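Local coordinates for protein Zn-dependent hydrolase of metallo-beta-lactamase superfamily TM0207 (Thermotoga maritima, PDB 1VJN) that is a putative zinc-dependent hydrolase of the metallo-beta-lactamase superfamily whose substrate is not established, at residues E156-E159 against V160-L164. Residues are numbered along the deposited sequence; the frame is centred on the assembly and turned at random.
Sequences EAKE and VADLL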
loop_
_atom_site.group_PDB
_atom_site.type_symbol
_atom_site.label_atom_id
_atom_site.label_comp_id
_atom_site.label_asym_id
_atom_site.label_seq_id
_atom_site.Cartn_x
_atom_site.Cartn_y
_atom_site.Cartn_z
ATOM N N GLU A 156 14.458 7.698 -0.572
ATOM C CA GLU A 156 14.465 6.316 -0.991
ATOM C C GLU A 156 13.072 5.941 -1.503
ATOM O O GLU A 156 12.960 5.114 -2.384
ATOM C CB GLU A 156 14.802 5.393 0.175
ATOM C CG GLU A 156 16.234 5.493 0.679
ATOM C CD GLU A 156 16.391 4.824 2.043
ATOM O OE1 GLU A 156 15.723 5.250 3.045
ATOM O OE2 GLU A 156 17.171 3.875 2.106
ATOM N N ALA A 157 12.008 6.517 -0.931
ATOM C CA ALA A 157 10.654 6.197 -1.429
ATOM C C ALA A 157 10.446 6.707 -2.844
ATOM O O ALA A 157 9.847 6.014 -3.676
ATOM C CB ALA A 157 9.599 6.730 -0.526
ATOM N N LYS A 158 10.923 7.905 -3.138
ATOM C CA LYS A 158 10.838 8.416 -4.515
ATOM C C LYS A 158 11.657 7.536 -5.485
ATOM O O LYS A 158 11.258 7.324 -6.622
ATOM C CB LYS A 158 11.318 9.870 -4.628
ATOM C CG LYS A 158 11.016 10.506 -5.976
ATOM C CD LYS A 158 11.470 11.972 -6.020
ATOM C CE LYS A 158 11.162 12.631 -7.359
ATOM N NZ LYS A 158 11.534 11.720 -8.464
ATOM N N GLU A 159 12.817 7.073 -5.042
ATOM C CA GLU A 159 13.674 6.188 -5.858
ATOM C C GLU A 159 12.937 4.875 -6.240
ATOM O O GLU A 159 12.908 4.454 -7.413
ATOM C CB GLU A 159 14.935 5.911 -5.066
ATOM C CG GLU A 159 16.091 5.360 -5.852
ATOM C CD GLU A 159 17.343 5.166 -4.993
ATOM O OE1 GLU A 159 17.506 5.863 -3.945
ATOM O OE2 GLU A 159 18.171 4.293 -5.381
ATOM N N VAL A 160 12.297 4.285 -5.242
ATOM C CA VAL A 160 11.442 3.119 -5.428
ATOM C C VAL A 160 10.258 3.441 -6.329
ATOM O O VAL A 160 9.938 2.686 -7.244
ATOM C CB VAL A 160 10.934 2.564 -4.060
ATOM C CG1 VAL A 160 9.857 1.529 -4.235
ATOM C CG2 VAL A 160 12.074 1.940 -3.278
ATOM N N ALA A 161 9.589 4.564 -6.088
ATOM C CA ALA A 161 8.498 4.962 -6.992
ATOM C C ALA A 161 8.980 5.046 -8.420
ATOM O O ALA A 161 8.300 4.590 -9.321
ATOM C CB ALA A 161 7.915 6.244 -6.584
ATOM N N ASP A 162 10.151 5.642 -8.638
ATOM C CA ASP A 162 10.745 5.690 -9.969
ATOM C C ASP A 162 11.113 4.319 -10.528
ATOM O O ASP A 162 10.930 4.070 -11.722
ATOM C CB ASP A 162 11.991 6.578 -9.973
ATOM C CG ASP A 162 11.675 8.060 -9.684
ATOM O OD1 ASP A 162 10.476 8.454 -9.635
ATOM O OD2 ASP A 162 12.584 8.906 -9.478
ATOM N N LEU A 163 11.654 3.428 -9.693
ATOM C CA LEU A 163 11.978 2.103 -10.167
ATOM C C LEU A 163 10.751 1.352 -10.684
ATOM O O LEU A 163 10.878 0.479 -11.516
ATOM C CB LEU A 163 12.638 1.252 -9.066
ATOM C CG LEU A 163 14.105 1.620 -8.781
ATOM C CD1 LEU A 163 14.614 1.015 -7.504
ATOM C CD2 LEU A 163 15.019 1.239 -9.972
ATOM N N LEU A 164 9.595 1.639 -10.119
ATOM C CA LEU A 164 8.371 0.895 -10.394
ATOM C C LEU A 164 7.487 1.691 -11.374
ATOM O O LEU A 164 6.385 1.269 -11.676
ATOM C CB LEU A 164 7.621 0.623 -9.066
ATOM C CG LEU A 164 8.300 -0.299 -8.029
ATOM C CD1 LEU A 164 7.450 -0.500 -6.761
ATOM C CD2 LEU A 164 8.653 -1.624 -8.648
#
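A lysine-aspartate salt bridge one helical turn apart, Lys158 to Asp162, lies over consecutive i to i+4 backbone bonds in helix 154-163. This helix is the crossover of a beta-alpha-beta unit between strands 141-145 and 168-172 of the metallo-beta-lactamase fold. Four amides, from Val160 to Leu163, bond to the carbonyls of Glu156 to Glu159; Ala161 N to Ala157 O, at 2.8 Å, is nearly straight, and Leu163 N to Glu159 O is the most bent of the four, with an N-H...O angle of 152°. The helix is amphipathic: Ala157 and Ala161 face strand 141-145, meeting Val144 and Leu142, whereas Glu159 and Asp162 lie on the exposed side. Val160 fits beside the preceding turn, its CG2 3.4 Å from Glu156 O, and Leu163 CG lies equally close to Glu159 O. At the C-terminal end Leu164 leaves helical geometry, yet its N still reaches Val160 O at 3.1 Å. Asp162 also pairs through OD1 with Arg212, so its carboxylate is shared between two cations, which would probably favour its ionised form. Lys158 runs extended to CE and then bends at chi4 (-45°), bringing NZ to 3.2 Å from Asp162 OD2 in a weak hydrogen bond.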